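ABC transporter substrate-binding protein-branched chain amino acid transport (Streptococcus pneumoniae, PDB 4GNR) binds isoleucine and probably related branched-chain amino acids outside the cell membrane, consistent with delivery to an ABC importer. Local coordinates at residues Leu33-Asp36 against Glu37-Ala41; Thr68-Val71 against Thr72-Val76; Asp126-Gln129 against Gly130-Ser134; Ala266-Asp269 against Ala270-Lys274. One frame throughout, in Å; residues are numbered along the deposited sequence. Where two conformers were deposited one is given.

Contact 1: residues Leu33-Asp36 against Glu37-Ala41; sequences LAVD and EINAA
Val35 and Asn39 sit one turn apart on the helix 21-40 and point the same way, side by side, with Val35 CG1 3.6 Å from Asn39 ND2. The methyl stands next to the amide nitrogen without using its hydrogens. Two residues earlier in the same helix, Leu33 and Glu37 cross at a slant: the carboxylate oxygen Glu37 OE2 lies 3.8 Å from Leu33 CD1. Glu37 reaches there with an extended chain whose CG stands anti to its own carbonyl carbon (chi1 -68°), which carries CG over Leu33 O at 3.3 Å. Ile38 folds back in the same manner, CG1 3.2 Å from Ala34 O, an oxygen that also accepts Ile38 N at 2.9 Å.

Further out, a water accepts from Asn39 ND2 and donates to Asp36 OD1, 2.8 Å from that oxygen. Asp36, on the more polar side, has Gln32 as a second partner of OD1 and forms a salt bridge to Lys274 through OD2. Asn39 suits the last turn because its OD1 also takes the backbone N-H of Ile49, tying the helix end to the next strand, and Glu37 OE1 is held by Tyr287. Small Ala34 lets the helix 281-297 come close at Tyr287 and Val290, while Leu33 meets the helix 262-275, and Val35 and Ile38 pack against strand 48-55 (Ile49, and Val51 for Val35), which follows in the same beta-alpha-beta unit.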
loop_
_atom_site.group_PDB
_atom_site.type_symbol
_atom_site.label_atom_id
_atom_site.label_comp_id
_atom_site.label_asym_id
_atom_site.label_seq_id
_atom_site.Cartn_x
_atom_site.Cartn_y
_atom_site.Cartn_z
ATOM N N LEU A 33 1.627 -15.208 7.532
ATOM C CA LEU A 33 0.432 -16.058 7.623
ATOM C C LEU A 33 0.367 -16.975 6.390
ATOM O O LEU A 33 0.111 -18.176 6.510
ATOM C CB LEU A 33 -0.819 -15.207 7.735
ATOM C CG LEU A 33 -2.148 -15.954 7.810
ATOM C CD1 LEU A 33 -2.203 -16.841 9.048
ATOM C CD2 LEU A 33 -3.309 -14.974 7.737
ATOM N N ALA A 34 0.571 -16.407 5.204
ATOM C CA ALA A 34 0.556 -17.205 3.980
ATOM C C ALA A 34 1.638 -18.296 4.040
ATOM O O ALA A 34 1.372 -19.452 3.695
ATOM C CB ALA A 34 0.738 -16.319 2.765
ATOM N N VAL A 35 2.868 -17.918 4.421
ATOM C CA VAL A 35 3.945 -18.912 4.508
ATOM C C VAL A 35 3.560 -20.050 5.460
ATOM O O VAL A 35 3.742 -21.224 5.167
ATOM C CB VAL A 35 5.273 -18.273 4.932
ATOM C CG1 VAL A 35 6.275 -19.347 5.274
ATOM C CG2 VAL A 35 5.783 -17.358 3.831
ATOM N N ASP A 36 3.072 -19.683 6.633
ATOM C CA ASP A 36 2.703 -20.697 7.636
ATOM C C ASP A 36 1.684 -21.676 7.088
ATOM O O ASP A 36 1.780 -22.893 7.309
ATOM C CB ASP A 36 2.212 -20.028 8.916
ATOM C CG ASP A 36 3.320 -19.298 9.680
ATOM O OD1 ASP A 36 4.528 -19.481 9.409
ATOM O OD2 ASP A 36 2.933 -18.592 10.618
ATOM N N GLU A 37 0.674 -21.155 6.419
ATOM C CA GLU A 37 -0.372 -22.005 5.854
ATOM C C GLU A 37 0.153 -22.905 4.756
ATOM O O GLU A 37 -0.154 -24.100 4.716
ATOM C CB GLU A 37 -1.526 -21.158 5.346
ATOM C CG GLU A 37 -2.281 -20.467 6.469
ATOM C CD GLU A 37 -3.388 -19.555 5.964
ATOM O OE1 GLU A 37 -3.363 -19.244 4.760
ATOM O OE2 GLU A 37 -4.224 -19.097 6.782
ATOM N N ILE A 38 0.948 -22.341 3.851
ATOM C CA ILE A 38 1.521 -23.133 2.761
ATOM C C ILE A 38 2.393 -24.243 3.345
ATOM O O ILE A 38 2.329 -25.407 2.911
ATOM C CB ILE A 38 2.308 -22.224 1.801
ATOM C CG1 ILE A 38 1.335 -21.306 1.058
ATOM C CG2 ILE A 38 3.131 -23.080 0.822
ATOM C CD1 ILE A 38 2.047 -20.103 0.408
ATOM N N ASN A 39 3.205 -23.899 4.339
ATOM C CA ASN A 39 4.071 -24.899 4.987
ATOM C C ASN A 39 3.289 -26.011 5.654
ATOM O O ASN A 39 3.639 -27.190 5.542
ATOM C CB ASN A 39 5.047 -24.244 5.953
ATOM C CG ASN A 39 6.252 -23.659 5.236
ATOM O OD1 ASN A 39 6.551 -24.034 4.106
ATOM N ND2 ASN A 39 6.983 -22.792 5.918
ATOM N N ALA A 40 2.207 -25.644 6.327
ATOM C CA ALA A 40 1.341 -26.637 7.003
ATOM C C ALA A 40 0.702 -27.578 6.005
ATOM O O ALA A 40 0.415 -28.724 6.332
ATOM C CB ALA A 40 0.282 -25.954 7.809
ATOM N N ALA A 41 0.461 -27.086 4.799
ATOM C CA ALA A 41 -0.149 -27.867 3.724
ATOM C C ALA A 41 0.865 -28.694 2.928
ATOM O O ALA A 41 0.492 -29.388 1.981
ATOM C CB ALA A 41 -0.955 -26.967 2.811
HETATM O O HOH W 1 6.302 -21.385 8.465
#

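Contact 2: residues Thr68-Val71 against Thr72-Val76; sequences TNLV and TQSKV
Thr68 and Thr72 meet through a doubled hydrogen bond. Thr68 O takes two hydrogen bonds from Thr72: the backbone Thr72 N at 2.9 Å and the hydroxyl Thr72 OG1 at 2.7 Å. They arrive from opposite faces of the carbonyl plane, and the hydroxyl stands well above it, 43° out. Its torsion explains the reach, since OG1 occupies the position between backbone N and carbonyl carbon (chi1 68°), from which a threonine in a helix can donate a hydrogen bond to a carbonyl of the preceding turn.

The remaining polar bonds show the helix opening. Asn69 O accepts both Gln73 N and Ser74 N, four and five residues on, and Leu70 O is reached at 3.0 Å by Val76 N, six residues on, in an almost straight bond. Between them Lys75 takes positive phi (57°) and turns the chain back; its amine closes on Thr72 O at 2.7 Å, another polar end kept at the surface. Ser74 O accepts from Lys9.

Apolar contacts occupy the inner side. Val76 lays CG2 against Leu70 CB at 4.1 Å and, more loosely, approaches Val71 CG1. Beta-branched valine suits a residue that leaves the turn in an extended conformation. Leu70 rests on Val52 and Lys54 of strand 48-55, and Val71 on Ala98 and Val100.

This is a helix C-terminal turn, widened and closed by a positive-phi residue, that leads the chain from helix 60-72 into strand 78-80 of the parallel sheet.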
loop_
_atom_site.group_PDB
_atom_site.type_symbol
_atom_site.label_atom_id
_atom_site.label_comp_id
_atom_site.label_asym_id
_atom_site.label_seq_id
_atom_site.Cartn_x
_atom_site.Cartn_y
_atom_site.Cartn_z
ATOM N N THR A 68 20.739 -6.580 -1.040
ATOM C CA THR A 68 22.026 -7.189 -1.389
ATOM C C THR A 68 22.324 -8.381 -0.481
ATOM O O THR A 68 22.720 -9.455 -0.938
ATOM C CB THR A 68 23.156 -6.141 -1.387
ATOM O OG1 THR A 68 22.948 -5.260 -2.493
ATOM C CG2 THR A 68 24.548 -6.828 -1.513
ATOM N N ASN A 69 22.168 -8.187 0.812
ATOM C CA ASN A 69 22.464 -9.271 1.727
ATOM C C ASN A 69 21.521 -10.465 1.500
ATOM O O ASN A 69 21.986 -11.603 1.430
ATOM C CB ASN A 69 22.503 -8.735 3.153
ATOM C CG ASN A 69 23.584 -7.646 3.351
ATOM O OD1 ASN A 69 24.493 -7.448 2.529
ATOM N ND2 ASN A 69 23.481 -6.954 4.477
ATOM N N LEU A 70 20.217 -10.209 1.309
ATOM C CA LEU A 70 19.270 -11.295 1.062
ATOM C C LEU A 70 19.649 -12.132 -0.164
ATOM O O LEU A 70 19.565 -13.364 -0.138
ATOM C CB LEU A 70 17.841 -10.770 0.856
ATOM C CG LEU A 70 17.083 -10.344 2.110
ATOM C CD1 LEU A 70 15.773 -9.656 1.742
ATOM C CD2 LEU A 70 16.820 -11.552 3.021
ATOM N N VAL A 71 20.019 -11.465 -1.251
ATOM C CA VAL A 71 20.257 -12.181 -2.498
ATOM C C VAL A 71 21.643 -12.764 -2.656
ATOM O O VAL A 71 21.817 -13.709 -3.413
ATOM C CB VAL A 71 19.849 -11.324 -3.743
ATOM C CG1 VAL A 71 18.377 -10.883 -3.624
ATOM C CG2 VAL A 71 20.752 -10.133 -3.984
ATOM N N THR A 72 22.635 -12.214 -1.960
ATOM C CA THR A 72 24.012 -12.698 -2.093
ATOM C C THR A 72 24.557 -13.456 -0.883
ATOM O O THR A 72 25.461 -14.234 -1.036
ATOM C CB THR A 72 25.019 -11.551 -2.368
ATOM O OG1 THR A 72 25.139 -10.713 -1.215
ATOM C CG2 THR A 72 24.670 -10.769 -3.605
ATOM N N GLN A 73 24.094 -13.157 0.319
ATOM C CA GLN A 73 24.591 -13.817 1.547
ATOM C C GLN A 73 23.622 -14.918 1.940
ATOM O O GLN A 73 23.972 -16.075 2.085
ATOM C CB GLN A 73 24.763 -12.795 2.679
ATOM C CG GLN A 73 25.776 -11.712 2.385
ATOM C CD GLN A 73 27.202 -12.216 2.441
ATOM O OE1 GLN A 73 27.501 -13.286 2.983
ATOM N NE2 GLN A 73 28.117 -11.392 1.947
ATOM N N SER A 74 22.366 -14.535 2.081
ATOM C CA SER A 74 21.306 -15.485 2.400
ATOM C C SER A 74 20.944 -16.346 1.169
ATOM O O SER A 74 20.373 -17.404 1.280
ATOM C CB SER A 74 20.053 -14.764 2.878
ATOM O OG SER A 74 20.286 -14.007 4.063
ATOM N N LYS A 75 21.223 -15.820 0.004
ATOM C CA LYS A 75 20.981 -16.508 -1.251
ATOM C C LYS A 75 19.508 -16.940 -1.435
ATOM O O LYS A 75 19.173 -18.053 -1.859
ATOM C CB LYS A 75 22.001 -17.606 -1.455
ATOM C CG LYS A 75 23.393 -16.999 -1.599
ATOM C CD LYS A 75 24.364 -18.077 -1.912
ATOM C CE LYS A 75 25.751 -17.573 -2.207
ATOM N NZ LYS A 75 26.430 -16.776 -1.159
ATOM N N VAL A 76 18.611 -16.008 -1.142
ATOM C CA VAL A 76 17.181 -16.297 -1.301
ATOM C C VAL A 76 16.816 -16.370 -2.794
ATOM O O VAL A 76 17.467 -15.805 -3.673
ATOM C CB VAL A 76 16.260 -15.264 -0.570
ATOM C CG1 VAL A 76 16.637 -15.167 0.891
ATOM C CG2 VAL A 76 16.291 -13.897 -1.246
HETATM O O HOH W 2 26.961 -8.355 1.688
#

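Contact 3: residues Asp126-Gln129 against Gly130-Ser134; sequences DSFQ and GKIIS
Ile132 lies over one face of the Phe128 ring: its CD1 is 3.7 Å from the ring centroid, a CH-pi contact 26° off the normal, displaced toward the rim so that Phe128 CE2 is nearest at 3.4 Å. Phe128 places its ring with CG anti to the backbone N (chi1 167°), while Ile132 sends CG1 back toward the preceding turn, and the two chains slant across each other. The Phe128 ring also meets that of Phe124, their planes nearly parallel at about 15°, and Ala335 and Pro353 touch the same side chain. Isoleucine suits its place because its slender CD1 methyl can sit on the flat ring face.

The second flat group is the Gln129 amide. Its OE1 accepts from Asp229 N, and its NE2 makes a weak bond to Asp126 OD1 at 3.2 Å. Having both ends engaged should limit rotation of the amide. Asp126 OD1 has its stronger partner in Thr108 OG1.

On the outer flank Lys131 runs extended, its CG 3.4 Å from Ser127 O, which also accepts Lys131 N at 3.1 Å. Gly130 tucks its N-H onto Asp126 O at 2.9 Å in this buried turn. Ile133 turns inward, CG1 3.3 Å from Gln129 O, and together with Ile132 packs on Ile251 of strand 248-252.

Thr108 and Asp229 line the isoleucine pocket, as does Tyr156, which Asp126 touches. This first turn of helix 126-139 is therefore second shell to the ligand site in the cleft of a periplasmic binding protein.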
loop_
_atom_site.group_PDB
_atom_site.type_symbol
_atom_site.label_atom_id
_atom_site.label_comp_id
_atom_site.label_asym_id
_atom_site.label_seq_id
_atom_site.Cartn_x
_atom_site.Cartn_y
_atom_site.Cartn_z
ATOM N N ASP A 126 -0.313 5.486 -8.676
ATOM C CA ASP A 126 -0.680 6.818 -8.175
ATOM C C ASP A 126 -1.508 7.628 -9.154
ATOM O O ASP A 126 -2.386 8.379 -8.712
ATOM C CB ASP A 126 0.564 7.561 -7.733
ATOM C CG ASP A 126 1.225 6.896 -6.536
ATOM O OD1 ASP A 126 0.512 6.247 -5.743
ATOM O OD2 ASP A 126 2.454 7.033 -6.408
ATOM N N SER A 127 -1.264 7.497 -10.447
ATOM C CA SER A 127 -2.074 8.236 -11.421
ATOM C C SER A 127 -3.552 7.835 -11.267
ATOM O O SER A 127 -4.446 8.684 -11.187
ATOM C CB SER A 127 -1.564 7.957 -12.821
ATOM O OG SER A 127 -1.570 6.569 -13.069
ATOM N N PHE A 128 -3.772 6.529 -11.190
ATOM C CA PHE A 128 -5.095 5.907 -10.983
ATOM C C PHE A 128 -5.705 6.471 -9.685
ATOM O O PHE A 128 -6.878 6.867 -9.670
ATOM C CB PHE A 128 -4.843 4.387 -10.955
ATOM C CG PHE A 128 -5.951 3.482 -10.456
ATOM C CD1 PHE A 128 -6.703 2.713 -11.322
ATOM C CD2 PHE A 128 -6.123 3.270 -9.104
ATOM C CE1 PHE A 128 -7.632 1.799 -10.832
ATOM C CE2 PHE A 128 -7.025 2.352 -8.628
ATOM C CZ PHE A 128 -7.776 1.611 -9.507
ATOM N N GLN A 129 -4.924 6.529 -8.593
ATOM C CA GLN A 129 -5.441 7.068 -7.342
ATOM C C GLN A 129 -5.892 8.532 -7.470
ATOM O O GLN A 129 -6.953 8.918 -6.985
ATOM C CB GLN A 129 -4.445 6.951 -6.194
ATOM C CG GLN A 129 -4.084 5.517 -5.849
ATOM C CD GLN A 129 -3.470 5.425 -4.463
ATOM O OE1 GLN A 129 -4.174 5.534 -3.459
ATOM N NE2 GLN A 129 -2.171 5.189 -4.397
ATOM N N GLY A 130 -5.057 9.351 -8.098
ATOM C CA GLY A 130 -5.406 10.778 -8.232
ATOM C C GLY A 130 -6.673 11.010 -9.037
ATOM O O GLY A 130 -7.466 11.904 -8.730
ATOM N N LYS A 131 -6.860 10.203 -10.075
ATOM C CA LYS A 131 -8.059 10.292 -10.926
ATOM C C LYS A 131 -9.304 9.905 -10.138
ATOM O O LYS A 131 -10.333 10.562 -10.221
ATOM C CB LYS A 131 -7.921 9.383 -12.157
ATOM C CG LYS A 131 -6.909 9.818 -13.174
ATOM C CD LYS A 131 -6.664 8.743 -14.213
ATOM C CE LYS A 131 -5.633 9.122 -15.224
ATOM N NZ LYS A 131 -5.380 7.920 -16.036
ATOM N N ILE A 132 -9.194 8.810 -9.383
ATOM C CA ILE A 132 -10.315 8.364 -8.553
ATOM C C ILE A 132 -10.663 9.438 -7.516
ATOM O O ILE A 132 -11.837 9.739 -7.291
ATOM C CB ILE A 132 -9.988 7.038 -7.893
ATOM C CG1 ILE A 132 -10.068 5.911 -8.944
ATOM C CG2 ILE A 132 -10.932 6.777 -6.719
ATOM C CD1 ILE A 132 -9.539 4.583 -8.387
ATOM N N ILE A 133 -9.646 9.993 -6.852
ATOM C CA ILE A 133 -9.908 11.023 -5.855
ATOM C C ILE A 133 -10.623 12.218 -6.512
ATOM O O ILE A 133 -11.601 12.742 -5.977
ATOM C CB ILE A 133 -8.619 11.417 -5.113
ATOM C CG1 ILE A 133 -8.139 10.244 -4.234
ATOM C CG2 ILE A 133 -8.846 12.661 -4.255
ATOM C CD1 ILE A 133 -6.707 10.387 -3.713
ATOM N N SER A 134 -10.119 12.681 -7.642
ATOM C CA SER A 134 -10.780 13.792 -8.360
ATOM C C SER A 134 -12.243 13.462 -8.694
ATOM O O SER A 134 -13.158 14.250 -8.424
ATOM C CB SER A 134 -10.040 14.136 -9.642
ATOM O OG SER A 134 -10.648 15.233 -10.309
HETATM O O HOH W 3 -4.140 5.859 -14.704
#

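Contact 4: residues Ala266-Asp269 against Ala270-Lys274; sequences AFLD and AYRAK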
loop_
_atom_site.group_PDB
_atom_site.type_symbol
_atom_site.label_atom_id
_atom_site.label_comp_id
_atom_site.label_asym_id
_atom_site.label_seq_id
_atom_site.Cartn_x
_atom_site.Cartn_y
_atom_site.Cartn_z
ATOM N N ALA A 266 -12.273 -15.812 4.051
ATOM C CA ALA A 266 -11.398 -16.807 4.657
ATOM C C ALA A 266 -10.157 -16.145 5.248
ATOM O O ALA A 266 -9.691 -16.531 6.310
ATOM C CB ALA A 266 -10.993 -17.879 3.668
ATOM N N PHE A 267 -9.602 -15.161 4.546
ATOM C CA PHE A 267 -8.425 -14.442 5.018
ATOM C C PHE A 267 -8.730 -13.621 6.257
ATOM O O PHE A 267 -7.962 -13.638 7.221
ATOM C CB PHE A 267 -7.877 -13.562 3.899
ATOM C CG PHE A 267 -6.818 -12.597 4.351
ATOM C CD1 PHE A 267 -5.509 -13.010 4.583
ATOM C CD2 PHE A 267 -7.149 -11.275 4.571
ATOM C CE1 PHE A 267 -4.574 -12.111 5.041
ATOM C CE2 PHE A 267 -6.206 -10.378 5.011
ATOM C CZ PHE A 267 -4.926 -10.800 5.248
ATOM N N LEU A 268 -9.858 -12.917 6.260
ATOM C CA LEU A 268 -10.241 -12.116 7.425
ATOM C C LEU A 268 -10.312 -13.037 8.657
ATOM O O LEU A 268 -9.787 -12.732 9.733
ATOM C CB LEU A 268 -11.583 -11.425 7.160
ATOM C CG LEU A 268 -12.144 -10.568 8.296
ATOM C CD1 LEU A 268 -11.188 -9.460 8.652
ATOM C CD2 LEU A 268 -13.518 -10.003 7.911
ATOM N N ASP A 269 -11.003 -14.169 8.497
ATOM C CA ASP A 269 -11.135 -15.133 9.597
ATOM C C ASP A 269 -9.767 -15.670 10.054
ATOM O O ASP A 269 -9.457 -15.684 11.263
ATOM C CB ASP A 269 -12.024 -16.330 9.198
ATOM C CG ASP A 269 -13.504 -15.960 9.007
ATOM O OD1 ASP A 269 -13.905 -14.827 9.368
ATOM O OD2 ASP A 269 -14.240 -16.815 8.481
ATOM N N ALA A 270 -8.932 -16.051 9.085
ATOM C CA ALA A 270 -7.633 -16.649 9.409
ATOM C C ALA A 270 -6.708 -15.644 10.096
ATOM O O ALA A 270 -5.981 -15.997 11.028
ATOM C CB ALA A 270 -6.960 -17.214 8.176
ATOM N N TYR A 271 -6.723 -14.405 9.631
ATOM C CA TYR A 271 -5.873 -13.360 10.199
ATOM C C TYR A 271 -6.333 -13.056 11.634
ATOM O O TYR A 271 -5.511 -12.914 12.546
ATOM C CB TYR A 271 -5.897 -12.134 9.282
ATOM C CG TYR A 271 -4.877 -11.063 9.633
ATOM C CD1 TYR A 271 -3.692 -10.948 8.905
ATOM C CD2 TYR A 271 -5.090 -10.168 10.674
ATOM C CE1 TYR A 271 -2.767 -9.960 9.190
ATOM C CE2 TYR A 271 -4.171 -9.172 10.952
ATOM C CZ TYR A 271 -3.011 -9.076 10.204
ATOM O OH TYR A 271 -2.074 -8.098 10.445
ATOM N N ARG A 272 -7.642 -12.921 11.824
ATOM C CA ARG A 272 -8.168 -12.701 13.163
ATOM C C ARG A 272 -7.789 -13.870 14.099
ATOM O O ARG A 272 -7.428 -13.628 15.265
ATOM C CB ARG A 272 -9.688 -12.550 13.116
ATOM C CG ARG A 272 -10.182 -11.236 12.549
ATOM C CD ARG A 272 -11.686 -11.241 12.346
ATOM N NE ARG A 272 -12.191 -9.893 12.074
ATOM C CZ ARG A 272 -13.454 -9.595 11.768
ATOM N NH1 ARG A 272 -14.335 -10.556 11.560
ATOM N NH2 ARG A 272 -13.802 -8.330 11.579
ATOM N N ALA A 273 -7.893 -15.105 13.619
ATOM C CA ALA A 273 -7.569 -16.251 14.483
ATOM C C ALA A 273 -6.082 -16.272 14.837
ATOM O O ALA A 273 -5.692 -16.564 15.986
ATOM C CB ALA A 273 -7.987 -17.561 13.838
ATOM N N LYS A 274 -5.241 -15.964 13.860
ATOM C CA LYS A 274 -3.812 -16.022 14.093
ATOM C C LYS A 274 -3.285 -14.901 14.975
ATOM O O LYS A 274 -2.474 -15.140 15.869
ATOM C CB LYS A 274 -3.057 -15.892 12.755
ATOM C CG LYS A 274 -1.567 -16.123 12.755
ATOM C CD LYS A 274 -1.255 -17.604 12.694
ATOM C CE LYS A 274 0.209 -17.847 12.327
ATOM N NZ LYS A 274 0.526 -19.285 12.029
#
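Leu268 and Arg272 show the classic i to i+4 pairing of an alpha helix, here the helix 262-275 of a periplasmic-binding-protein fold. The two chains run at a slant, and the isobutyl group lies over one face of the guanidinium, with Leu268 CG 3.7 Å from the plane of the Arg272 group and over its centre. Leu268 CD1 comes within 3.6 Å of Arg272 NE. Arginine suits this place, since its plane can rest on an aliphatic neighbour while its rim stays polar, and NE pairs with Glu278 OE2. With CG anti to its carbonyl carbon (chi1 -73°), the arginine doubles back over the previous turn, bringing CG 3.2 Å from Leu268 O.

On the buried side Phe267 and Tyr271 point the same way, both with CG anti to the backbone N. Their planes are inclined at 51°, with centroids 5.7 Å apart. Tyr271 CB covers part of one Phe267 face, and the rings come closest at Phe267 CZ and Tyr271 CD1, 3.9 Å apart. Large aromatics fit here because they also meet Tyr275 further along the helix, and Tyr287 and Pro279 from other elements. Ala270 is small where its side chain packs on Glu37 of helix 21-40. The shortest backbone bond of the turn binds the two aromatic residues, Tyr271 N to Phe267 O at 2.8 Å.

How the contacts relate
Contact 3 is the most buried of the four and the nearest to the isoleucine, its amide and carboxylate hydrogen-bonding residues that line the pocket; it lies on the opposite side of the chain's centre from the other three. Contacts 1 and 4 belong together: their centres are about 13 Å apart, and helices 21-40 and 262-275 pack and bridge charges there, with apolar faces inward and charged ends outward. Contact 2 touches none of the others, its nearest atoms about 11 Å from contact 1, and differs in kind: it is a helix terminus dominated by backbone and hydroxyl bonds, whereas contacts 1, 3 and 4 rest on side chains paired one turn apart along regular helix, with ordinary i to i+4 backbone bonds.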